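Local structure of AgaA (6HLX) at residues Pro406-Gln411 with Leu443-Tyr448; Asn391-Gly396 with Asp434-Arg439; Ile32-Val37 with Asp178-Lys183. The protein binds the opine agropinic acid as a periplasmic substrate-binding protein and probably delivers it to an ABC transporter for import into the bacterium. All coordinates share one frame; numbering follows the deposited sequence.

Contact 1 (Pro406-Gln411 with Leu443-Tyr448); sequences PYFNDQ and LSPLVY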
# COMPACT_ATOMS: atom_id res chain seq x y z
N PRO A 406 1.30 -8.65 13.81
CA PRO A 406 1.31 -7.95 15.10
C PRO A 406 2.19 -8.58 16.18
O PRO A 406 2.15 -9.79 16.42
CB PRO A 406 -0.17 -7.91 15.50
CG PRO A 406 -0.89 -7.78 14.18
CD PRO A 406 -0.06 -8.63 13.21
N TYR A 407 3.06 -7.73 16.78
CA TYR A 407 3.96 -8.03 17.89
C TYR A 407 5.16 -8.93 17.55
O TYR A 407 5.97 -9.21 18.44
CB TYR A 407 3.20 -8.58 19.13
CG TYR A 407 2.03 -7.70 19.49
CD1 TYR A 407 2.23 -6.47 20.14
CD2 TYR A 407 0.74 -8.02 19.09
CE1 TYR A 407 1.16 -5.61 20.40
CE2 TYR A 407 -0.34 -7.18 19.37
CZ TYR A 407 -0.12 -5.98 20.04
OH TYR A 407 -1.18 -5.15 20.31
N PHE A 408 5.33 -9.31 16.27
CA PHE A 408 6.53 -10.05 15.88
C PHE A 408 7.74 -9.12 16.07
O PHE A 408 7.72 -7.96 15.64
CB PHE A 408 6.46 -10.50 14.41
CG PHE A 408 7.74 -11.19 13.96
CD1 PHE A 408 8.04 -12.48 14.38
CD2 PHE A 408 8.64 -10.54 13.12
CE1 PHE A 408 9.23 -13.11 13.98
CE2 PHE A 408 9.82 -11.17 12.71
CZ PHE A 408 10.11 -12.45 13.14
N ASN A 409 8.79 -9.64 16.71
CA ASN A 409 10.00 -8.87 16.98
C ASN A 409 11.16 -9.85 17.15
O ASN A 409 11.22 -10.55 18.16
CB ASN A 409 9.78 -8.03 18.27
CG ASN A 409 10.82 -6.98 18.60
OD1 ASN A 409 11.65 -6.61 17.78
ND2 ASN A 409 10.76 -6.47 19.82
N ASP A 410 12.01 -9.97 16.12
CA ASP A 410 13.19 -10.85 16.18
C ASP A 410 14.45 -9.99 16.09
O ASP A 410 14.62 -9.24 15.12
CB ASP A 410 13.15 -11.89 15.05
CG ASP A 410 14.39 -12.77 15.03
OD1 ASP A 410 14.54 -13.60 15.96
OD2 ASP A 410 15.17 -12.67 14.06
N GLN A 411 15.36 -10.12 17.09
CA GLN A 411 16.56 -9.29 17.10
C GLN A 411 17.46 -9.52 15.89
O GLN A 411 17.97 -8.54 15.34
CB GLN A 411 17.34 -9.40 18.43
CG GLN A 411 18.23 -8.17 18.76
CD GLN A 411 17.66 -6.79 18.46
OE1 GLN A 411 16.46 -6.50 18.62
NE2 GLN A 411 18.51 -5.88 18.01
N LEU A 443 11.66 -18.36 10.29
CA LEU A 443 10.66 -17.91 11.26
C LEU A 443 9.27 -17.75 10.67
O LEU A 443 8.27 -17.85 11.40
CB LEU A 443 11.11 -16.63 11.97
CG LEU A 443 12.42 -16.69 12.79
CD1 LEU A 443 12.71 -15.34 13.40
CD2 LEU A 443 12.36 -17.74 13.90
N SER A 444 9.20 -17.50 9.35
CA SER A 444 7.95 -17.28 8.62
C SER A 444 6.91 -16.41 9.36
O SER A 444 5.76 -16.83 9.50
CB SER A 444 7.34 -18.62 8.20
OG SER A 444 8.08 -19.15 7.10
N PRO A 445 7.28 -15.19 9.85
CA PRO A 445 6.26 -14.32 10.48
C PRO A 445 5.17 -13.95 9.47
O PRO A 445 4.04 -13.72 9.85
CB PRO A 445 7.05 -13.09 10.90
CG PRO A 445 8.23 -13.05 9.96
CD PRO A 445 8.59 -14.50 9.76
N LEU A 446 5.54 -13.88 8.17
CA LEU A 446 4.62 -13.62 7.06
C LEU A 446 4.63 -14.87 6.18
O LEU A 446 5.68 -15.47 5.99
CB LEU A 446 5.06 -12.42 6.20
CG LEU A 446 4.86 -10.96 6.72
CD1 LEU A 446 3.38 -10.64 7.02
CD2 LEU A 446 5.77 -10.63 7.88
N VAL A 447 3.47 -15.22 5.63
CA VAL A 447 3.36 -16.36 4.72
C VAL A 447 2.80 -15.80 3.41
O VAL A 447 1.89 -14.95 3.43
CB VAL A 447 2.51 -17.50 5.33
CG1 VAL A 447 1.99 -18.44 4.25
CG2 VAL A 447 3.32 -18.27 6.37
N TYR A 448 3.36 -16.26 2.26
CA TYR A 448 2.94 -15.73 0.95
C TYR A 448 2.47 -16.87 0.06
O TYR A 448 3.09 -17.94 0.05
CB TYR A 448 4.12 -15.02 0.27
CG TYR A 448 4.79 -13.98 1.14
CD1 TYR A 448 5.86 -14.31 1.97
CD2 TYR A 448 4.39 -12.64 1.09
CE1 TYR A 448 6.48 -13.35 2.77
CE2 TYR A 448 5.02 -11.67 1.87
CZ TYR A 448 6.08 -12.03 2.69
OH TYR A 448 6.72 -11.09 3.46
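Phe408 lays one face of its ring on the pyrrolidine ring of Pro445. Pro445 CB sits over the middle of the aromatic ring, 3.5 Å from its centroid and 5° off the normal, a well-centred CH-pi contact. Pro445 CG lies nearer the far rim, 3.7 Å from Phe408 CZ. The phenyl group reaches the proline because its CG is anti to the backbone N (chi1 176°). Leu443 meets the same ring in a different way. Its CD1 comes in at the edge, in the ring plane, 3.9 Å from Phe408 CZ. The backbone N of Asp410 lies above the opposite face, offset toward the rim.

Leu443 CD1 also packs against the carboxylate of Asp410, 3.5 Å from Asp410 CG. The two side chains cross at about a right angle. Asp410 is the N-cap of helix 411-422, where OD2 accepts from Ile413 N, and OD2 also forms a salt bridge with Arg439. Ile413 touches both Phe408 and Leu443, and Arg258 of helix 255-264 touches Phe408.

No hydrogen bond joins the loop before helix 411-422 to the last residue of helix 426-443 and the turn after it. The fit therefore rests on the shapes of ring, proline and leucine methyl, while the Asp410 carboxylate is spent on the helix cap and Arg439.

Contact 2 (Asn391-Gly396 with Asp434-Arg439); sequences NYYYGG and DAFVDR. With ACT (acetate ion), chain J.
A single pair of rings, Tyr393 and Phe436, makes the whole contact between these two segments, as a T-shaped (edge-to-face) stack. The ring planes stand at 88° and the centroids are 4.9 Å apart. Phe436 supplies the edge. Its CZ points at the middle of the tyrosine ring, 3.5 Å above the plane, and lies 3.6 Å from Tyr393 CG. Phe436 CE1 follows on one side, 3.8 Å from Tyr393 CG. The phenyl group extends from its helix with CG anti to the backbone N (chi1 156°), which brings its far end to the tyrosine face. Tyr393 OH is hydrogen-bonded to Tyr448 OH, so the hydroxyl of this buried residue has a polar partner.

Nearly one turn on from Phe436, Arg439 NH2 donates a straight hydrogen bond (175°) to O of an acetate ion, probably from the crystallisation liquor, 3.1 Å away.

The stack joins the last turn of helix 388-393 to the later half of the long helix 426-443. Tyr393 also touches Pro445 and Leu446, which follow that helix in the chain, while Arg439 packs against Gln412 and Ile413 of helix 411-422.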
# COMPACT_ATOMS: atom_id res chain seq x y z
N ASN A 391 8.99 -2.53 6.84
CA ASN A 391 7.59 -2.26 7.11
C ASN A 391 6.82 -3.57 7.45
O ASN A 391 5.92 -3.55 8.28
CB ASN A 391 6.98 -1.53 5.92
CG ASN A 391 5.52 -1.22 6.06
OD1 ASN A 391 5.04 -0.69 7.11
ND2 ASN A 391 4.78 -1.54 5.03
N TYR A 392 7.25 -4.70 6.84
CA TYR A 392 6.66 -6.02 7.07
C TYR A 392 7.27 -6.78 8.26
O TYR A 392 6.55 -7.50 8.94
CB TYR A 392 6.85 -6.89 5.79
CG TYR A 392 5.84 -6.53 4.72
CD1 TYR A 392 5.98 -5.37 3.96
CD2 TYR A 392 4.73 -7.33 4.49
CE1 TYR A 392 5.01 -4.99 3.03
CE2 TYR A 392 3.76 -6.98 3.55
CZ TYR A 392 3.91 -5.81 2.82
OH TYR A 392 2.91 -5.43 1.95
N TYR A 393 8.60 -6.68 8.45
CA TYR A 393 9.34 -7.55 9.38
C TYR A 393 9.91 -6.93 10.64
O TYR A 393 10.20 -7.68 11.59
CB TYR A 393 10.51 -8.21 8.62
CG TYR A 393 10.05 -9.28 7.66
CD1 TYR A 393 9.64 -8.96 6.36
CD2 TYR A 393 10.02 -10.62 8.03
CE1 TYR A 393 9.18 -9.93 5.48
CE2 TYR A 393 9.58 -11.61 7.15
CZ TYR A 393 9.15 -11.26 5.88
OH TYR A 393 8.71 -12.22 5.00
N TYR A 394 10.21 -5.62 10.64
CA TYR A 394 10.89 -5.01 11.79
C TYR A 394 10.02 -5.02 13.05
O TYR A 394 8.79 -5.00 12.96
CB TYR A 394 11.25 -3.56 11.44
CG TYR A 394 12.39 -3.01 12.28
CD1 TYR A 394 13.71 -3.35 12.00
CD2 TYR A 394 12.14 -2.20 13.39
CE1 TYR A 394 14.76 -2.87 12.78
CE2 TYR A 394 13.19 -1.72 14.18
CZ TYR A 394 14.50 -2.03 13.84
OH TYR A 394 15.55 -1.56 14.60
N GLY A 395 10.66 -4.99 14.20
CA GLY A 395 9.98 -4.79 15.47
C GLY A 395 9.77 -3.30 15.65
O GLY A 395 8.97 -2.68 14.93
N GLY A 396 10.56 -2.68 16.53
CA GLY A 396 10.47 -1.24 16.76
C GLY A 396 9.37 -0.83 17.73
O GLY A 396 8.81 -1.67 18.44
N ASP A 434 20.24 -11.20 1.57
CA ASP A 434 20.28 -12.66 1.36
C ASP A 434 20.26 -13.39 2.72
O ASP A 434 19.56 -14.40 2.86
CB ASP A 434 21.52 -13.07 0.55
CG ASP A 434 21.47 -12.71 -0.92
OD1 ASP A 434 20.35 -12.51 -1.46
OD2 ASP A 434 22.55 -12.62 -1.54
N ALA A 435 21.02 -12.88 3.71
CA ALA A 435 21.03 -13.48 5.06
C ALA A 435 19.66 -13.24 5.74
O ALA A 435 19.15 -14.13 6.43
CB ALA A 435 22.16 -12.90 5.90
N PHE A 436 19.06 -12.06 5.50
CA PHE A 436 17.73 -11.73 6.05
C PHE A 436 16.70 -12.76 5.54
O PHE A 436 15.90 -13.27 6.32
CB PHE A 436 17.30 -10.30 5.65
CG PHE A 436 15.79 -10.14 5.69
CD1 PHE A 436 15.13 -9.91 6.90
CD2 PHE A 436 15.02 -10.31 4.55
CE1 PHE A 436 13.73 -9.85 6.95
CE2 PHE A 436 13.62 -10.28 4.60
CZ PHE A 436 12.99 -10.02 5.80
N VAL A 437 16.76 -13.07 4.23
CA VAL A 437 15.78 -13.99 3.60
C VAL A 437 15.80 -15.38 4.28
O VAL A 437 14.74 -15.94 4.56
CB VAL A 437 15.99 -14.06 2.07
CG1 VAL A 437 15.34 -15.30 1.50
CG2 VAL A 437 15.43 -12.80 1.39
N ASP A 438 17.00 -15.91 4.58
CA ASP A 438 17.11 -17.21 5.28
C ASP A 438 16.36 -17.17 6.62
O ASP A 438 15.61 -18.10 6.93
CB ASP A 438 18.59 -17.52 5.54
CG ASP A 438 19.40 -17.81 4.28
OD1 ASP A 438 18.79 -17.91 3.19
OD2 ASP A 438 20.63 -17.97 4.40
N ARG A 439 16.56 -16.09 7.40
CA ARG A 439 15.90 -15.96 8.71
C ARG A 439 14.39 -15.71 8.54
O ARG A 439 13.59 -16.22 9.34
CB ARG A 439 16.55 -14.85 9.55
CG ARG A 439 15.95 -14.77 10.95
CD ARG A 439 16.92 -15.20 11.99
NE ARG A 439 16.34 -15.17 13.33
CZ ARG A 439 16.32 -16.21 14.15
NH1 ARG A 439 15.81 -16.10 15.37
NH2 ARG A 439 16.81 -17.38 13.76
C ACT J . 16.36 -19.16 16.85
O ACT J . 16.60 -19.78 15.78
OXT ACT J . 15.22 -19.01 17.36
CH3 ACT J . 17.55 -18.54 17.61

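Contact 3 (Ile32-Val37 with Asp178-Lys183); sequences IHRGLV and DDYYKK. With SO4 (sulfate ion), chain V; ACT (acetate ion), chain K.
A largely buried cluster of charged and hydroxyl groups links the loop after helix 23-32 to the loop between strands 171-176 and 190-195. Arg34 is the residue of the first loop that reaches across. Its NE gives a weak, bent hydrogen bond to Tyr180 OH, 3.1 Å long with an angle of 126° at the hydrogen. The guanidinium and the Tyr180 ring stand almost perpendicular, 86° apart, with NE at the edge of the ring. Tyr181 OH meets the aliphatic part of the arginine, 3.3 Å from Arg34 CG. Tyr180 CE1 lies over a face of the Tyr181 ring, offset toward the rim.

Arg34 NH1 turns back to its own side, to His33 O at 2.8 Å and to Leu30 O in the last turn of helix 23-32. Glu481 forms a salt bridge with Arg34 NH2 and bonds Tyr180 OH, while Glu48 bonds Tyr181 OH. Lys182 NZ, 4.7 Å from Arg34 NE, pairs with both glutamates, which probably offset the two like charges. Lys182 NZ also bonds OXT of an acetate ion, at 2.8 Å.

At the start of the second loop, Asp178 N donates to sulfate O1 at 2.8 Å, and Asp179 N more weakly to O3. Both ions are probably from the crystallisation liquor.

Tyr180 and Tyr181 both touch strand 45-55. The backbone of Gly35 and Leu36 bonds to the same strand, just before strand 37-39 at the edge of the five-stranded antiparallel sheet.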
# COMPACT_ATOMS: atom_id res chain seq x y z
N ILE A 32 -5.08 15.25 -4.73
CA ILE A 32 -5.15 16.51 -3.97
C ILE A 32 -3.84 16.89 -3.28
O ILE A 32 -3.70 18.05 -2.89
CB ILE A 32 -6.27 16.32 -2.91
CG1 ILE A 32 -7.66 16.20 -3.59
CG2 ILE A 32 -6.28 17.40 -1.78
CD1 ILE A 32 -8.72 15.50 -2.56
N HIS A 33 -2.97 15.91 -3.02
CA HIS A 33 -1.79 16.17 -2.21
C HIS A 33 -0.47 15.88 -2.88
O HIS A 33 -0.41 15.05 -3.78
CB HIS A 33 -1.87 15.32 -0.92
CG HIS A 33 -2.97 15.74 0.02
ND1 HIS A 33 -2.93 16.95 0.68
CD2 HIS A 33 -4.08 15.05 0.41
CE1 HIS A 33 -4.03 16.99 1.42
NE2 HIS A 33 -4.74 15.86 1.30
N ARG A 34 0.62 16.46 -2.33
CA ARG A 34 1.98 16.22 -2.76
C ARG A 34 2.89 16.20 -1.54
O ARG A 34 2.62 16.90 -0.56
CB ARG A 34 2.44 17.34 -3.73
CG ARG A 34 1.90 17.21 -5.17
CD ARG A 34 2.45 15.96 -5.85
NE ARG A 34 1.92 15.72 -7.20
CZ ARG A 34 0.82 15.02 -7.47
NH1 ARG A 34 0.05 14.55 -6.49
NH2 ARG A 34 0.46 14.81 -8.73
N GLY A 35 3.97 15.42 -1.63
CA GLY A 35 5.01 15.40 -0.60
C GLY A 35 6.24 16.16 -1.06
O GLY A 35 6.20 16.83 -2.11
N LEU A 36 7.35 16.04 -0.31
CA LEU A 36 8.62 16.65 -0.72
C LEU A 36 9.03 16.03 -2.05
O LEU A 36 9.48 16.72 -2.97
CB LEU A 36 9.69 16.37 0.34
CG LEU A 36 9.49 17.12 1.65
CD1 LEU A 36 10.36 16.52 2.78
CD2 LEU A 36 9.72 18.63 1.46
N VAL A 37 8.79 14.72 -2.16
CA VAL A 37 9.04 13.90 -3.35
C VAL A 37 7.86 12.95 -3.53
O VAL A 37 7.14 12.67 -2.56
CB VAL A 37 10.36 13.09 -3.23
CG1 VAL A 37 11.59 13.99 -3.28
CG2 VAL A 37 10.37 12.21 -1.97
N ASP A 178 -5.57 25.80 -10.41
CA ASP A 178 -4.87 26.61 -11.41
C ASP A 178 -3.46 27.03 -11.02
O ASP A 178 -2.62 27.20 -11.90
CB ASP A 178 -5.69 27.84 -11.80
CG ASP A 178 -6.94 27.53 -12.59
OD1 ASP A 178 -7.02 26.42 -13.18
OD2 ASP A 178 -7.83 28.39 -12.65
N ASP A 179 -3.21 27.21 -9.72
CA ASP A 179 -1.91 27.65 -9.20
C ASP A 179 -0.94 26.48 -8.92
O ASP A 179 0.12 26.70 -8.32
CB ASP A 179 -2.08 28.55 -7.96
CG ASP A 179 -2.52 29.97 -8.29
OD1 ASP A 179 -2.49 30.35 -9.49
OD2 ASP A 179 -2.87 30.71 -7.36
N TYR A 180 -1.26 25.26 -9.43
CA TYR A 180 -0.36 24.09 -9.30
C TYR A 180 0.96 24.41 -10.02
O TYR A 180 0.99 25.15 -11.02
CB TYR A 180 -1.03 22.86 -9.90
CG TYR A 180 -0.23 21.59 -9.75
CD1 TYR A 180 0.18 21.13 -8.50
CD2 TYR A 180 0.06 20.79 -10.86
CE1 TYR A 180 0.84 19.91 -8.35
CE2 TYR A 180 0.71 19.57 -10.72
CZ TYR A 180 1.14 19.15 -9.48
OH TYR A 180 1.75 17.93 -9.34
N TYR A 181 2.08 23.91 -9.47
CA TYR A 181 3.42 24.29 -9.95
C TYR A 181 3.90 23.63 -11.25
O TYR A 181 4.96 24.04 -11.75
CB TYR A 181 4.47 24.07 -8.85
CG TYR A 181 4.44 22.69 -8.23
CD1 TYR A 181 5.12 21.63 -8.82
CD2 TYR A 181 3.75 22.45 -7.04
CE1 TYR A 181 5.11 20.35 -8.25
CE2 TYR A 181 3.73 21.18 -6.46
CZ TYR A 181 4.40 20.14 -7.08
OH TYR A 181 4.39 18.90 -6.47
N LYS A 182 3.17 22.66 -11.81
CA LYS A 182 3.60 22.04 -13.07
C LYS A 182 2.85 22.65 -14.24
O LYS A 182 1.62 22.69 -14.23
CB LYS A 182 3.39 20.52 -13.05
CG LYS A 182 4.21 19.80 -11.99
CD LYS A 182 4.04 18.30 -12.08
CE LYS A 182 4.77 17.60 -10.94
NZ LYS A 182 4.66 16.10 -11.05
N LYS A 183 3.60 23.16 -15.24
CA LYS A 183 3.00 23.80 -16.43
C LYS A 183 2.12 22.79 -17.19
O LYS A 183 2.52 21.65 -17.39
CB LYS A 183 4.13 24.33 -17.34
CG LYS A 183 3.63 25.27 -18.42
CD LYS A 183 4.72 25.58 -19.45
CE LYS A 183 4.43 26.82 -20.28
NZ LYS A 183 3.21 26.68 -21.12
S SO4 V . -7.07 28.15 -8.07
O1 SO4 V . -7.63 27.02 -8.88
O2 SO4 V . -7.77 29.43 -8.45
O3 SO4 V . -5.63 28.35 -8.33
O4 SO4 V . -7.31 27.89 -6.64
C ACT K . 6.60 15.77 -14.49
O ACT K . 6.45 14.97 -15.44
OXT ACT K . 6.27 15.54 -13.30
CH3 ACT K . 7.25 17.14 -14.81

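How the contacts relate
Contacts 1 and 2 are neighbours, with centres 8 Å apart, and their segments alternate along the chain: 391-396, 406-411, 434-439, 443-448. Helix 426-443 is followed, after a short turn, by strand 446-451 of the six-stranded mixed sheet, so the two contacts share one helix-to-strand connection. Contact 3 comes earlier in the chain. Its centre is about 38 Å from that of contact 1, on the opposite side of the chain's centre, and about 35 Å from that of contact 2. Its loops lead into the five-stranded antiparallel and seven-stranded mixed sheets. Contacts 1 and 2 thus join elements of one region and contact 3 those of a distant one, all away from the annotated sites.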